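Local atomic coordinates of glycosaminoglycan xylosylkinase (PDB entry 5XOM), a protein that belongs to the Fam20 kinases of the secretory pathway and probably phosphorylates xylose in the glycosaminoglycan linkage region of proteoglycans. Residues A[172-177]-A[187-192]. Numbering follows the deposited sequence.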
ATOM      1  N   LEU A 172     -14.444 -36.324  -2.280  1.00 36.87           N
ATOM      2  CA  LEU A 172     -13.596 -36.014  -3.418  1.00 38.73           C
ATOM      3  C   LEU A 172     -12.777 -37.223  -3.859  1.00 32.85           C
ATOM      4  O   LEU A 172     -12.704 -37.517  -5.058  1.00 30.07           O
ATOM      5  CB  LEU A 172     -12.673 -34.840  -3.071  1.00 34.32           C
ATOM      6  CG  LEU A 172     -11.487 -34.567  -3.997  1.00 31.54           C
ATOM      7  CD1 LEU A 172     -11.971 -34.095  -5.356  1.00 23.17           C
ATOM      8  CD2 LEU A 172     -10.554 -33.529  -3.385  1.00 27.78           C
ATOM      9  N   ALA A 173     -12.187 -37.945  -2.901  1.00 31.23           N
ATOM     10  CA  ALA A 173     -11.295 -39.056  -3.227  1.00 36.70           C
ATOM     11  C   ALA A 173     -11.983 -40.112  -4.090  1.00 35.56           C
ATOM     12  O   ALA A 173     -11.359 -40.684  -4.991  1.00 36.97           O
ATOM     13  CB  ALA A 173     -10.751 -39.685  -1.946  1.00 33.24           C
ATOM     14  N   THR A 174     -13.261 -40.395  -3.829  1.00 33.70           N
ATOM     15  CA  THR A 174     -13.937 -41.449  -4.583  1.00 36.43           C
ATOM     16  C   THR A 174     -14.229 -41.068  -6.027  1.00 38.97           C
ATOM     17  O   THR A 174     -14.766 -41.908  -6.759  1.00 42.99           O
ATOM     18  CB  THR A 174     -15.251 -41.853  -3.907  1.00 43.78           C
ATOM     19  OG1 THR A 174     -16.167 -40.746  -3.925  1.00 46.74           O
ATOM     20  CG2 THR A 174     -15.005 -42.274  -2.473  1.00 48.85           C
ATOM     21  N   THR A 175     -13.902 -39.852  -6.468  1.00 36.94           N
ATOM     22  CA  THR A 175     -14.085 -39.480  -7.867  1.00 36.95           C
ATOM     23  C   THR A 175     -12.756 -39.388  -8.605  1.00 32.84           C
ATOM     24  O   THR A 175     -12.715 -38.893  -9.736  1.00 30.46           O
ATOM     25  CB  THR A 175     -14.853 -38.156  -7.993  1.00 32.76           C
ATOM     26  OG1 THR A 175     -14.038 -37.069  -7.543  1.00 28.89           O
ATOM     27  CG2 THR A 175     -16.125 -38.192  -7.167  1.00 31.41           C
ATOM     28  N   PHE A 176     -11.669 -39.854  -7.995  1.00 31.94           N
ATOM     29  CA  PHE A 176     -10.400 -39.941  -8.698  1.00 34.90           C
ATOM     30  C   PHE A 176     -10.375 -41.179  -9.582  1.00 35.43           C
ATOM     31  O   PHE A 176     -10.780 -42.267  -9.161  1.00 40.09           O
ATOM     32  CB  PHE A 176      -9.235 -39.965  -7.716  1.00 33.62           C
ATOM     33  CG  PHE A 176      -8.783 -38.601  -7.299  1.00 28.58           C
ATOM     34  CD1 PHE A 176      -9.456 -37.905  -6.312  1.00 33.21           C
ATOM     35  CD2 PHE A 176      -7.709 -37.997  -7.923  1.00 36.15           C
ATOM     36  CE1 PHE A 176      -9.046 -36.643  -5.940  1.00 37.21           C
ATOM     37  CE2 PHE A 176      -7.296 -36.737  -7.554  1.00 32.96           C
ATOM     38  CZ  PHE A 176      -7.962 -36.060  -6.563  1.00 31.05           C
ATOM     39  N   ILE A 177      -9.912 -41.007 -10.819  1.00 34.41           N
ATOM     40  CA  ILE A 177      -9.803 -42.088 -11.790  1.00 35.19           C
ATOM     41  C   ILE A 177      -8.550 -41.855 -12.623  1.00 35.03           C
ATOM     42  O   ILE A 177      -7.906 -40.810 -12.536  1.00 34.13           O
ATOM     43  CB  ILE A 177     -11.029 -42.179 -12.725  1.00 37.01           C
ATOM     44  CG1 ILE A 177     -11.144 -40.900 -13.560  1.00 34.31           C
ATOM     45  CG2 ILE A 177     -12.312 -42.450 -11.951  1.00 36.77           C
ATOM     46  CD1 ILE A 177     -12.251 -40.948 -14.593  1.00 36.40           C
ATOM     47  N   TYR A 187     -13.481 -36.297 -11.208  1.00 30.27           N
ATOM     48  CA  TYR A 187     -14.684 -35.785 -11.856  1.00 26.48           C
ATOM     49  C   TYR A 187     -15.713 -35.148 -10.926  1.00 30.45           C
ATOM     50  O   TYR A 187     -16.715 -34.629 -11.427  1.00 35.76           O
ATOM     51  CB  TYR A 187     -15.363 -36.890 -12.679  1.00 28.44           C
ATOM     52  CG  TYR A 187     -15.840 -38.092 -11.900  1.00 34.47           C
ATOM     53  CD1 TYR A 187     -17.080 -38.091 -11.270  1.00 40.17           C
ATOM     54  CD2 TYR A 187     -15.072 -39.250 -11.833  1.00 35.31           C
ATOM     55  CE1 TYR A 187     -17.529 -39.197 -10.571  1.00 40.68           C
ATOM     56  CE2 TYR A 187     -15.511 -40.361 -11.137  1.00 36.66           C
ATOM     57  CZ  TYR A 187     -16.741 -40.331 -10.508  1.00 44.55           C
ATOM     58  OH  TYR A 187     -17.182 -41.436  -9.811  1.00 44.78           O
ATOM     59  N   GLY A 188     -15.514 -35.169  -9.605  1.00 30.43           N
ATOM     60  CA  GLY A 188     -16.378 -34.432  -8.678  1.00 28.96           C
ATOM     61  C   GLY A 188     -17.782 -35.012  -8.530  1.00 40.04           C
ATOM     62  O   GLY A 188     -18.107 -36.088  -9.034  1.00 44.86           O
ATOM     63  N   LYS A 189     -18.625 -34.265  -7.796  1.00 52.07           N
ATOM     64  CA  LYS A 189     -19.998 -34.688  -7.529  1.00 55.07           C
ATOM     65  C   LYS A 189     -21.039 -33.594  -7.763  1.00 59.07           C
ATOM     66  O   LYS A 189     -22.146 -33.674  -7.215  1.00 69.06           O
ATOM     67  CB  LYS A 189     -20.117 -35.228  -6.103  1.00 50.18           C
ATOM     68  CG  LYS A 189     -19.354 -36.517  -5.907  1.00 56.72           C
ATOM     69  CD  LYS A 189     -19.467 -37.047  -4.498  1.00 60.67           C
ATOM     70  CE  LYS A 189     -18.826 -38.418  -4.425  1.00 59.91           C
ATOM     71  NZ  LYS A 189     -19.503 -39.332  -5.396  1.00 63.54           N
ATOM     72  N   CYS A 190     -20.719 -32.586  -8.571  1.00 48.83           N
ATOM     73  CA  CYS A 190     -21.639 -31.498  -8.891  1.00 47.82           C
ATOM     74  C   CYS A 190     -22.756 -32.001  -9.811  1.00 52.55           C
ATOM     75  O   CYS A 190     -22.782 -33.162 -10.226  1.00 49.05           O
ATOM     76  CB  CYS A 190     -20.867 -30.347  -9.524  1.00 41.15           C
ATOM     77  SG  CYS A 190     -20.435 -30.649 -11.252  1.00 53.49           S
ATOM     78  N   LEU A 191     -23.700 -31.106 -10.135  1.00 55.14           N
ATOM     79  CA  LEU A 191     -24.896 -31.507 -10.881  1.00 56.89           C
ATOM     80  C   LEU A 191     -24.541 -32.166 -12.208  1.00 54.76           C
ATOM     81  O   LEU A 191     -25.097 -33.212 -12.564  1.00 54.06           O
ATOM     82  CB  LEU A 191     -25.801 -30.310 -11.148  1.00 66.35           C
ATOM     83  CG  LEU A 191     -26.519 -29.602 -10.008  1.00 72.35           C
ATOM     84  CD1 LEU A 191     -27.208 -28.345 -10.552  1.00 73.51           C
ATOM     85  CD2 LEU A 191     -27.489 -30.552  -9.290  1.00 63.52           C
ATOM     86  N   TYR A 192     -23.634 -31.558 -12.972  1.00 54.43           N
ATOM     87  CA  TYR A 192     -23.250 -32.099 -14.271  1.00 59.02           C
ATOM     88  C   TYR A 192     -21.968 -32.905 -14.201  1.00 57.17           C
ATOM     89  O   TYR A 192     -21.471 -33.353 -15.238  1.00 52.73           O
ATOM     90  CB  TYR A 192     -23.083 -30.965 -15.283  1.00 64.14           C
ATOM     91  CG  TYR A 192     -24.330 -30.133 -15.452  1.00 78.32           C
ATOM     92  CD1 TYR A 192     -25.574 -30.724 -15.485  1.00 80.00           C
ATOM     93  CD2 TYR A 192     -24.263 -28.760 -15.568  1.00 82.62           C
ATOM     94  CE1 TYR A 192     -26.723 -29.968 -15.631  1.00 81.99           C
ATOM     95  CE2 TYR A 192     -25.416 -27.997 -15.713  1.00 85.14           C
ATOM     96  CZ  TYR A 192     -26.643 -28.606 -15.745  1.00 86.02           C
ATOM     97  OH  TYR A 192     -27.792 -27.853 -15.888  1.00 90.61           O
TER
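Thr175 meets Tyr187 through its backbone and its side chain at once. The amide N of Tyr187 donates to the carbonyl O of Thr175 at 3.1 Å, with an N-H...O angle of 145° and the donor tilted out of the carbonyl plane. One residue on, Gly188 N reaches Thr175 OG1 in a weak bond of 3.2 Å. That hydroxyl has its own acceptor: OG1 donates to Leu172 O at 2.9 Å, in the carbonyl plane and on a lone pair. Since Thr175 N also bonds Leu172 O, two donors from one residue grip the last turn of helix 170-173. With chi1 at 70°, OG1 sits between the backbone N and the carbonyl carbon, where it can turn back to Leu172 and still receive Gly188.

A type I beta turn, Ala173 to Phe176, leads from this helix into strand 176-178, the edge of a small antiparallel sheet with 184-186 and 199-200. The Tyr187 bond to Thr175 follows directly on the backbone pairing of Ile177 with Cys185, just where the partner strand gives way to the loop carrying the Cys190-Cys193 disulfide.

Two apolar contacts meet at the Tyr187 ring. Thr175 CB lies 3.7 Å from the ring centroid and only 5° off the normal, a CH-pi contact over the face. Ile177 comes in at the ring edge instead, its CG2 in the ring plane and 3.9 Å from Tyr187 CE2.

Farther along, Lys189 runs its aliphatic chain past the threonines. Its CG rests 3.8 Å from Thr175 CG2, and CE comes within 3.6 Å of Thr174 OG1, a hydroxyl hydrogen-bonded to Lys170 O; the bend at the last torsion affects NZ alone.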